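Local coordinates for serine acetyltransferase 1, putative (Entamoeba histolytica, PDB 7BW9), which probably transfers an acetyl group to the hydroxyl of L-serine, a step in cysteine biosynthesis, and is captured here with cysteine bound, at residues K33-L38 / E156-V161; F177-V182 / R197-V202; I186-V191 / N220-T225. All coordinates share one frame; numbering follows the deposited sequence.

Overall arrangement
The three contacts follow the chain from its helical N-terminal part into the left-handed beta-helix that gives the hexapeptide-repeat family its shape. Interaction 1, in a mainly helical setting, closes before the other two open; its centre is about 18 Å from that of interaction 2 and about 24 Å from that of interaction 3, and it touches neither. Interactions 2 and 3 each join neighbouring turns of the beta-helix, on two different sheets, their segments alternating in sequence and their centres about 17 Å apart. Each holds one histidine of a cysteine pocket. Both cysteine pockets seen here take residues from two subunits, so residues of the two contacts, on different chains, meet at such a site.

Interaction 1: K33-L38 / E156-V161; sequences KSFLEL and ENIHSV
Phe35 laid against Asn157 and Ile158 makes a largely apolar contact in the helical part of the chain, the N-cap residue of helix 36-45 packing on the side of helix 148-162 near its last turns. No hydrogen bond crosses it; it is mostly the packing of one ring, with Leu38 on Ile158 beside it. CB of Asn157 stands over a face of the Phe35 ring, 3.9 Å from the centroid and 19° off the normal, in a CH-pi contact. The opposite face is taken by CB of Leu38 from the ring's own segment, which makes a sandwich of the ring. Phe35 reaches this place by tucking CG between its backbone N and carbonyl carbon (chi1 61°), a rotamer that turns the ring back across the start of its helix. Val161 comes at the edge, its CG2 4.3 Å from Phe35 CD1. Ile158 adds its far end: with CG1 anti to the backbone N (chi1 -166°), CD1 reaches to 3.9 Å from Phe35 CE1, and the same methyl lies 4.0 Å from Leu38 CD2, bridging the two apolar groups. Polar ends turn to other partners: OE2 of Glu37 is hydrogen-bonded to Tyr150 OH, and OD1 of Asn157 has a weak bond with Lys32 of the second subunit. On the other side of helix 148-162, His159 ND1 donates to Glu156 OE1 at 2.8 Å, almost straight. Helix 128-144 adds Ile135 against both Leu38 and Ile158, strand 165-166 lies beside Glu156 and His159, and Ser160 hydrogen-bonds Val161 of the second subunit.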
loop_
_atom_site.group_PDB
_atom_site.type_symbol
_atom_site.label_atom_id
_atom_site.label_comp_id
_atom_site.label_asym_id
_atom_site.label_seq_id
_atom_site.Cartn_x
_atom_site.Cartn_y
_atom_site.Cartn_z
ATOM N N LYS A 33 10.829 5.470 -11.887
ATOM C CA LYS A 33 11.578 5.444 -10.638
ATOM C C LYS A 33 10.817 4.648 -9.584
ATOM O O LYS A 33 9.585 4.693 -9.528
ATOM C CB LYS A 33 11.832 6.863 -10.122
ATOM C CG LYS A 33 12.921 7.624 -10.873
ATOM C CD LYS A 33 12.378 8.930 -11.456
ATOM C CE LYS A 33 12.552 10.106 -10.492
ATOM N NZ LYS A 33 12.881 11.379 -11.206
ATOM N N SER A 34 11.562 3.924 -8.746
ATOM C CA SER A 34 10.986 3.225 -7.602
ATOM C C SER A 34 12.032 3.094 -6.501
ATOM O O SER A 34 12.163 3.987 -5.660
ATOM C CB SER A 34 10.442 1.853 -8.015
ATOM O OG SER A 34 11.346 1.161 -8.870
ATOM N N PHE A 35 12.767 1.983 -6.478
ATOM C CA PHE A 35 13.932 1.842 -5.614
ATOM C C PHE A 35 14.976 1.042 -6.378
ATOM O O PHE A 35 14.698 0.479 -7.438
ATOM C CB PHE A 35 13.586 1.199 -4.262
ATOM C CG PHE A 35 13.021 -0.178 -4.369
ATOM C CD1 PHE A 35 11.643 -0.372 -4.515
ATOM C CD2 PHE A 35 13.850 -1.286 -4.301
ATOM C CE1 PHE A 35 11.103 -1.645 -4.599
ATOM C CE2 PHE A 35 13.328 -2.571 -4.400
ATOM C CZ PHE A 35 11.951 -2.754 -4.551
ATOM N N LEU A 36 16.200 1.020 -5.852
ATOM C CA LEU A 36 17.342 0.665 -6.692
ATOM C C LEU A 36 17.174 -0.722 -7.310
ATOM O O LEU A 36 17.243 -0.868 -8.533
ATOM C CB LEU A 36 18.644 0.755 -5.900
ATOM C CG LEU A 36 19.914 0.641 -6.753
ATOM C CD1 LEU A 36 19.761 1.380 -8.087
ATOM C CD2 LEU A 36 21.109 1.199 -5.996
ATOM N N GLU A 37 16.906 -1.747 -6.488
ATOM C CA GLU A 37 16.864 -3.109 -7.030
ATOM C C GLU A 37 15.761 -3.267 -8.069
ATOM O O GLU A 37 15.964 -3.930 -9.090
ATOM C CB GLU A 37 16.698 -4.132 -5.912
ATOM C CG GLU A 37 17.839 -4.154 -4.932
ATOM C CD GLU A 37 17.563 -3.265 -3.733
ATOM O OE1 GLU A 37 17.065 -2.132 -3.929
ATOM O OE2 GLU A 37 17.823 -3.710 -2.598
ATOM N N LEU A 38 14.597 -2.642 -7.853
ATOM C CA LEU A 38 13.504 -2.796 -8.817
ATOM C C LEU A 38 13.824 -2.095 -10.135
ATOM O O LEU A 38 13.638 -2.664 -11.223
ATOM C CB LEU A 38 12.194 -2.261 -8.237
ATOM C CG LEU A 38 11.057 -2.363 -9.259
ATOM C CD1 LEU A 38 10.813 -3.824 -9.688
ATOM C CD2 LEU A 38 9.775 -1.710 -8.750
ATOM N N GLU A 156 10.405 -6.693 1.641
ATOM C CA GLU A 156 9.649 -5.624 2.297
ATOM C C GLU A 156 9.721 -4.324 1.502
ATOM O O GLU A 156 8.766 -3.538 1.519
ATOM C CB GLU A 156 10.134 -5.396 3.731
ATOM C CG GLU A 156 9.743 -6.522 4.715
ATOM C CD GLU A 156 8.238 -6.812 4.769
ATOM O OE1 GLU A 156 7.424 -5.877 4.566
ATOM O OE2 GLU A 156 7.865 -7.977 5.047
ATOM N N ASN A 157 10.824 -4.090 0.785
ATOM C CA ASN A 157 10.892 -2.924 -0.101
ATOM C C ASN A 157 9.782 -2.962 -1.144
ATOM O O ASN A 157 9.088 -1.964 -1.367
ATOM C CB ASN A 157 12.254 -2.854 -0.808
ATOM C CG ASN A 157 13.367 -2.371 0.099
ATOM O OD1 ASN A 157 13.120 -1.802 1.160
ATOM N ND2 ASN A 157 14.610 -2.588 -0.327
ATOM N N ILE A 158 9.619 -4.103 -1.821
ATOM C CA ILE A 158 8.619 -4.188 -2.885
ATOM C C ILE A 158 7.209 -4.220 -2.280
ATOM O O ILE A 158 6.259 -3.694 -2.877
ATOM C CB ILE A 158 8.918 -5.397 -3.810
ATOM C CG1 ILE A 158 8.110 -5.323 -5.110
ATOM C CG2 ILE A 158 8.652 -6.746 -3.122
ATOM C CD1 ILE A 158 8.278 -4.039 -5.859
ATOM N N HIS A 159 7.064 -4.814 -1.085
ATOM C CA HIS A 159 5.858 -4.682 -0.256
ATOM C C HIS A 159 5.448 -3.225 -0.078
ATOM O O HIS A 159 4.282 -2.859 -0.262
ATOM C CB HIS A 159 6.122 -5.308 1.120
ATOM C CG HIS A 159 4.895 -5.496 1.964
ATOM N ND1 HIS A 159 4.963 -5.706 3.327
ATOM C CD2 HIS A 159 3.577 -5.532 1.643
ATOM C CE1 HIS A 159 3.741 -5.860 3.811
ATOM N NE2 HIS A 159 2.882 -5.762 2.811
ATOM N N SER A 160 6.400 -2.377 0.317
ATOM C CA SER A 160 6.077 -0.984 0.589
ATOM C C SER A 160 5.564 -0.268 -0.660
ATOM O O SER A 160 4.729 0.636 -0.555
ATOM C CB SER A 160 7.311 -0.280 1.162
ATOM O OG SER A 160 7.279 1.096 0.865
ATOM N N VAL A 161 6.006 -0.687 -1.843
ATOM C CA VAL A 161 5.592 -0.023 -3.077
ATOM C C VAL A 161 4.336 -0.642 -3.709
ATOM O O VAL A 161 3.573 0.060 -4.384
ATOM C CB VAL A 161 6.779 -0.012 -4.066
ATOM C CG1 VAL A 161 6.305 -0.005 -5.494
ATOM C CG2 VAL A 161 7.687 1.204 -3.789
#

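Interaction 2: F177-V182 / R197-V202; sequences FIDHGV and RVYQSV. With CYS (cysteine), chain D.
Arg197 opens the second segment by pairing with Phe177 in a parallel bridge, its CD resting 3.6 Å from Phe177 CD2 on the side of the sheet that both side chains share. A bend at chi3 (76°) directs its NE to Tyr199 OH, 3.0 Å away. Val198 carries the strand pairing: its N donates to Phe177 O at 2.9 Å and its O accepts from Asp179 N at 3.0 Å, while its side chain joins Ile178 on the other side. Tyr199 points its bond to CB away, yet the ring swings back until CE1 lies 3.7 Å from Asp179 CB; a water links its OH to Asp179 OD2, the same oxygen that accepts from the amino N of the bound cysteine, OD2 to N 2.7 Å. Gln200 runs alongside His180, OE1 at the imidazole edge near CD2 without a hydrogen bond, its amide nearly perpendicular to the ring and NE2 bonded to Thr203 of the third subunit. Ser201 N closes the pairing on Val182 O (2.9 Å). His180 has ND1 held by Asp165 of the third subunit and NE2 3.2 Å from cysteine SG, as fits a pocket of the left-handed beta-helix lying between subunits.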
loop_
_atom_site.group_PDB
_atom_site.type_symbol
_atom_site.label_atom_id
_atom_site.label_comp_id
_atom_site.label_asym_id
_atom_site.label_seq_id
_atom_site.Cartn_x
_atom_site.Cartn_y
_atom_site.Cartn_z
ATOM N N PHE A 177 -0.008 -15.365 -11.746
ATOM C CA PHE A 177 -0.603 -14.040 -11.945
ATOM C C PHE A 177 -1.299 -13.557 -10.673
ATOM O O PHE A 177 -2.235 -14.204 -10.175
ATOM C CB PHE A 177 -1.590 -14.045 -13.117
ATOM C CG PHE A 177 -2.284 -12.712 -13.357
ATOM C CD1 PHE A 177 -1.604 -11.499 -13.190
ATOM C CD2 PHE A 177 -3.600 -12.676 -13.797
ATOM C CE1 PHE A 177 -2.236 -10.284 -13.436
ATOM C CE2 PHE A 177 -4.245 -11.460 -14.034
ATOM C CZ PHE A 177 -3.558 -10.265 -13.855
ATOM N N ILE A 178 -0.843 -12.420 -10.153
ATOM C CA ILE A 178 -1.548 -11.672 -9.116
ATOM C C ILE A 178 -2.190 -10.465 -9.785
ATOM O O ILE A 178 -1.484 -9.625 -10.359
ATOM C CB ILE A 178 -0.604 -11.239 -7.983
ATOM C CG1 ILE A 178 -0.101 -12.452 -7.208
ATOM C CG2 ILE A 178 -1.297 -10.261 -7.032
ATOM C CD1 ILE A 178 0.948 -12.118 -6.186
ATOM N N ASP A 179 -3.520 -10.393 -9.749
ATOM C CA ASP A 179 -4.261 -9.244 -10.265
ATOM C C ASP A 179 -4.582 -8.303 -9.114
ATOM O O ASP A 179 -5.072 -8.749 -8.072
ATOM C CB ASP A 179 -5.554 -9.670 -10.970
ATOM C CG ASP A 179 -6.071 -8.609 -11.965
ATOM O OD1 ASP A 179 -5.426 -7.542 -12.124
ATOM O OD2 ASP A 179 -7.131 -8.844 -12.594
ATOM N N HIS A 180 -4.284 -7.009 -9.304
ATOM C CA HIS A 180 -4.515 -5.950 -8.318
ATOM C C HIS A 180 -3.563 -6.100 -7.135
ATOM O O HIS A 180 -2.656 -5.279 -6.973
ATOM C CB HIS A 180 -5.976 -5.924 -7.848
ATOM C CG HIS A 180 -6.969 -5.785 -8.967
ATOM N ND1 HIS A 180 -6.948 -4.731 -9.857
ATOM C CD2 HIS A 180 -8.010 -6.572 -9.342
ATOM C CE1 HIS A 180 -7.932 -4.876 -10.732
ATOM N NE2 HIS A 180 -8.590 -5.986 -10.446
ATOM N N GLY A 181 -3.772 -7.101 -6.277
ATOM C CA GLY A 181 -2.729 -7.557 -5.384
ATOM C C GLY A 181 -2.632 -6.895 -4.020
ATOM O O GLY A 181 -2.032 -7.494 -3.115
ATOM N N VAL A 182 -3.161 -5.676 -3.830
ATOM C CA VAL A 182 -3.025 -5.027 -2.522
ATOM C C VAL A 182 -3.688 -5.898 -1.466
ATOM O O VAL A 182 -4.794 -6.414 -1.668
ATOM C CB VAL A 182 -3.628 -3.611 -2.516
ATOM C CG1 VAL A 182 -3.706 -3.089 -1.090
ATOM C CG2 VAL A 182 -2.789 -2.640 -3.340
ATOM N N ARG A 197 -3.801 -18.022 -10.187
ATOM C CA ARG A 197 -4.263 -16.640 -10.245
ATOM C C ARG A 197 -4.821 -16.265 -8.882
ATOM O O ARG A 197 -5.682 -16.969 -8.336
ATOM C CB ARG A 197 -5.318 -16.444 -11.339
ATOM C CG ARG A 197 -5.647 -14.989 -11.661
ATOM C CD ARG A 197 -6.384 -14.868 -13.002
ATOM N NE ARG A 197 -7.780 -15.280 -12.897
ATOM C CZ ARG A 197 -8.282 -16.396 -13.427
ATOM N NH1 ARG A 197 -7.502 -17.212 -14.118
ATOM N NH2 ARG A 197 -9.570 -16.691 -13.261
ATOM N N VAL A 198 -4.319 -15.168 -8.334
ATOM C CA VAL A 198 -4.651 -14.716 -6.993
ATOM C C VAL A 198 -5.020 -13.238 -7.064
ATOM O O VAL A 198 -4.342 -12.461 -7.738
ATOM C CB VAL A 198 -3.464 -14.943 -6.035
ATOM C CG1 VAL A 198 -3.746 -14.333 -4.703
ATOM C CG2 VAL A 198 -3.141 -16.440 -5.904
ATOM N N TYR A 199 -6.069 -12.846 -6.352
ATOM C CA TYR A 199 -6.639 -11.507 -6.395
ATOM C C TYR A 199 -6.286 -10.729 -5.128
ATOM O O TYR A 199 -5.652 -11.244 -4.200
ATOM C CB TYR A 199 -8.163 -11.604 -6.596
ATOM C CG TYR A 199 -8.479 -11.939 -8.030
ATOM C CD1 TYR A 199 -8.550 -10.934 -8.996
ATOM C CD2 TYR A 199 -8.607 -13.253 -8.443
ATOM C CE1 TYR A 199 -8.805 -11.223 -10.310
ATOM C CE2 TYR A 199 -8.855 -13.558 -9.774
ATOM C CZ TYR A 199 -8.951 -12.534 -10.703
ATOM O OH TYR A 199 -9.191 -12.812 -12.032
ATOM N N GLN A 200 -6.748 -9.479 -5.080
ATOM C CA GLN A 200 -6.487 -8.607 -3.937
ATOM C C GLN A 200 -6.980 -9.228 -2.634
ATOM O O GLN A 200 -7.944 -9.995 -2.616
ATOM C CB GLN A 200 -7.159 -7.242 -4.135
ATOM C CG GLN A 200 -8.678 -7.263 -4.350
ATOM C CD GLN A 200 -9.072 -7.556 -5.783
ATOM O OE1 GLN A 200 -8.269 -8.070 -6.567
ATOM N NE2 GLN A 200 -10.320 -7.242 -6.135
ATOM N N SER A 201 -6.306 -8.872 -1.532
ATOM C CA SER A 201 -6.728 -9.194 -0.169
ATOM C C SER A 201 -6.706 -10.690 0.128
ATOM O O SER A 201 -7.346 -11.141 1.071
ATOM C CB SER A 201 -8.116 -8.621 0.131
ATOM O OG SER A 201 -8.247 -7.310 -0.404
ATOM N N VAL A 202 -5.954 -11.468 -0.630
ATOM C CA VAL A 202 -5.881 -12.907 -0.428
ATOM C C VAL A 202 -4.724 -13.212 0.512
ATOM O O VAL A 202 -3.604 -12.719 0.318
ATOM C CB VAL A 202 -5.712 -13.639 -1.766
ATOM C CG1 VAL A 202 -5.204 -15.064 -1.546
ATOM C CG2 VAL A 202 -7.028 -13.610 -2.550
HETATM N N CYS D . -8.806 -7.087 -13.840
HETATM C CA CYS D . -10.009 -7.936 -14.053
HETATM C C CYS D . -10.947 -7.305 -15.100
HETATM O O CYS D . -10.688 -6.244 -15.575
HETATM C CB CYS D . -10.721 -8.189 -12.731
HETATM S SG CYS D . -11.382 -6.701 -11.947
HETATM O OXT CYS D . -11.939 -7.941 -15.423
HETATM O O HOH W 1 -8.027 -11.135 -13.980
#

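Interaction 3: I186-V191 / N220-T225. With CYS (cysteine), chain E.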
loop_
_atom_site.group_PDB
_atom_site.type_symbol
_atom_site.label_atom_id
_atom_site.label_comp_id
_atom_site.label_asym_id
_atom_site.label_seq_id
_atom_site.Cartn_x
_atom_site.Cartn_y
_atom_site.Cartn_z
ATOM N N ILE A 186 1.474 -13.879 1.471
ATOM C CA ILE A 186 1.855 -15.253 1.174
ATOM C C ILE A 186 3.085 -15.596 2.002
ATOM O O ILE A 186 4.146 -14.985 1.821
ATOM C CB ILE A 186 2.143 -15.464 -0.322
ATOM C CG1 ILE A 186 0.949 -15.010 -1.168
ATOM C CG2 ILE A 186 2.520 -16.917 -0.566
ATOM C CD1 ILE A 186 1.068 -15.347 -2.660
ATOM N N GLY A 187 2.962 -16.618 2.863
ATOM C CA GLY A 187 3.933 -16.850 3.912
ATOM C C GLY A 187 5.152 -17.660 3.490
ATOM O O GLY A 187 5.236 -18.206 2.383
ATOM N N GLU A 188 6.083 -17.753 4.446
ATOM C CA GLU A 188 7.422 -18.275 4.181
ATOM C C GLU A 188 7.403 -19.681 3.605
ATOM O O GLU A 188 8.208 -20.001 2.723
ATOM C CB GLU A 188 8.240 -18.249 5.465
ATOM C CG GLU A 188 9.617 -18.877 5.375
ATOM C CD GLU A 188 10.422 -18.667 6.657
ATOM O OE1 GLU A 188 9.811 -18.478 7.731
ATOM O OE2 GLU A 188 11.666 -18.685 6.595
ATOM N N THR A 189 6.518 -20.550 4.102
ATOM C CA THR A 189 6.583 -21.955 3.728
ATOM C C THR A 189 5.504 -22.346 2.731
ATOM O O THR A 189 5.353 -23.531 2.429
ATOM C CB THR A 189 6.509 -22.834 4.975
ATOM O OG1 THR A 189 5.180 -22.795 5.512
ATOM C CG2 THR A 189 7.519 -22.334 6.031
ATOM N N ALA A 190 4.777 -21.378 2.183
ATOM C CA ALA A 190 3.747 -21.688 1.214
ATOM C C ALA A 190 4.362 -22.125 -0.107
ATOM O O ALA A 190 5.478 -21.729 -0.467
ATOM C CB ALA A 190 2.832 -20.485 0.991
ATOM N N VAL A 191 3.608 -22.945 -0.834
ATOM C CA VAL A 191 4.002 -23.493 -2.126
ATOM C C VAL A 191 2.850 -23.286 -3.099
ATOM O O VAL A 191 1.702 -23.620 -2.791
ATOM C CB VAL A 191 4.360 -24.992 -2.035
ATOM C CG1 VAL A 191 4.696 -25.543 -3.417
ATOM C CG2 VAL A 191 5.515 -25.212 -1.057
ATOM N N ASN A 220 9.306 -26.876 9.463
ATOM C CA ASN A 220 7.831 -26.882 9.581
ATOM C C ASN A 220 7.145 -26.416 8.292
ATOM O O ASN A 220 7.745 -25.685 7.503
ATOM C CB ASN A 220 7.381 -25.898 10.659
ATOM C CG ASN A 220 7.613 -24.455 10.259
ATOM O OD1 ASN A 220 6.787 -23.844 9.597
ATOM N ND2 ASN A 220 8.748 -23.906 10.642
ATOM N N LYS A 221 5.916 -26.873 8.080
ATOM C CA LYS A 221 5.100 -26.323 6.982
ATOM C C LYS A 221 3.873 -25.737 7.686
ATOM O O LYS A 221 3.081 -26.498 8.211
ATOM C CB LYS A 221 4.818 -27.347 5.884
ATOM C CG LYS A 221 3.811 -26.871 4.857
ATOM C CD LYS A 221 4.279 -26.904 3.428
ATOM C CE LYS A 221 3.220 -26.427 2.463
ATOM N NZ LYS A 221 1.860 -26.654 2.993
ATOM N N ARG A 222 3.778 -24.421 7.751
ATOM C CA ARG A 222 2.692 -23.786 8.487
ATOM C C ARG A 222 1.805 -22.927 7.594
ATOM O O ARG A 222 0.856 -22.317 8.085
ATOM C CB ARG A 222 3.257 -22.942 9.637
ATOM C CG ARG A 222 4.232 -21.835 9.178
ATOM C CD ARG A 222 4.931 -21.150 10.368
ATOM N NE ARG A 222 5.556 -19.878 10.006
ATOM C CZ ARG A 222 6.770 -19.746 9.463
ATOM N NH1 ARG A 222 7.528 -20.818 9.221
ATOM N NH2 ARG A 222 7.240 -18.530 9.171
ATOM N N HIS A 223 2.084 -22.872 6.303
ATOM C CA HIS A 223 1.370 -22.096 5.306
ATOM C C HIS A 223 0.877 -23.060 4.247
ATOM O O HIS A 223 1.358 -24.193 4.170
ATOM C CB HIS A 223 2.288 -21.035 4.669
ATOM C CG HIS A 223 2.877 -20.074 5.654
ATOM N ND1 HIS A 223 4.212 -20.081 5.993
ATOM C CD2 HIS A 223 2.310 -19.083 6.388
ATOM C CE1 HIS A 223 4.447 -19.141 6.891
ATOM N NE2 HIS A 223 3.310 -18.515 7.145
ATOM N N PRO A 224 -0.070 -22.655 3.408
ATOM C CA PRO A 224 -0.679 -23.601 2.471
ATOM C C PRO A 224 0.214 -23.952 1.292
ATOM O O PRO A 224 1.083 -23.182 0.860
ATOM C CB PRO A 224 -1.930 -22.861 1.978
ATOM C CG PRO A 224 -2.201 -21.832 3.018
ATOM C CD PRO A 224 -0.849 -21.412 3.498
ATOM N N THR A 225 -0.058 -25.141 0.761
ATOM C CA THR A 225 0.408 -25.604 -0.545
ATOM C C THR A 225 -0.770 -25.614 -1.505
ATOM O O THR A 225 -1.811 -26.217 -1.204
ATOM C CB THR A 225 0.971 -27.029 -0.462
ATOM O OG1 THR A 225 2.186 -27.032 0.282
ATOM C CG2 THR A 225 1.233 -27.606 -1.860
HETATM N N CYS E . 4.253 -14.206 9.746
HETATM C CA CYS E . 3.527 -15.352 10.355
HETATM C C CYS E . 4.267 -16.663 10.048
HETATM O O CYS E . 5.289 -16.593 9.376
HETATM C CB CYS E . 2.083 -15.425 9.872
HETATM S SG CYS E . 1.895 -15.641 8.085
HETATM O OXT CYS E . 3.835 -17.691 10.488
#
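Thr189 OG1 is gripped by three groups: the backbone N of Arg222 donates to it at 3.1 Å, His223 ND1 lies 2.9 Å away in a hydrogen bond, and His223 N adds a weak third. The hydroxyl gets there by sitting between its own backbone N and carbonyl carbon (chi1 72°). Thr189 N also donates to His223 ND1 (3.0 Å), tilted 30° from the ring plane, so the two bonds at ND1 help set the turn of the imidazole. Gly187 CA lies over the centre of one ring face, 3.6 Å from the centroid, and Arg222 CG backs the other. NE2 of His223 is thereby placed 3.3 Å from cysteine SG. The Arg222 guanidinium works along its edge: NE and NH2 bind the two carboxylate oxygens of the ligand, NH2 makes a salt bridge to Glu188 OE1 (2.9 Å) on that oxygen's anti lone pair, and NH1 holds Asn220 OD1. Tyr143 takes OE2 of Glu188. Asp114 and Asp179 of the second subunit also bind the cysteine. Val191 N donates to Pro224 O (3.0 Å), starting the parallel pairing of strands 191-192 and 225-226, which lie between strands 171-172 and 243-244 in one sheet of the beta-helix.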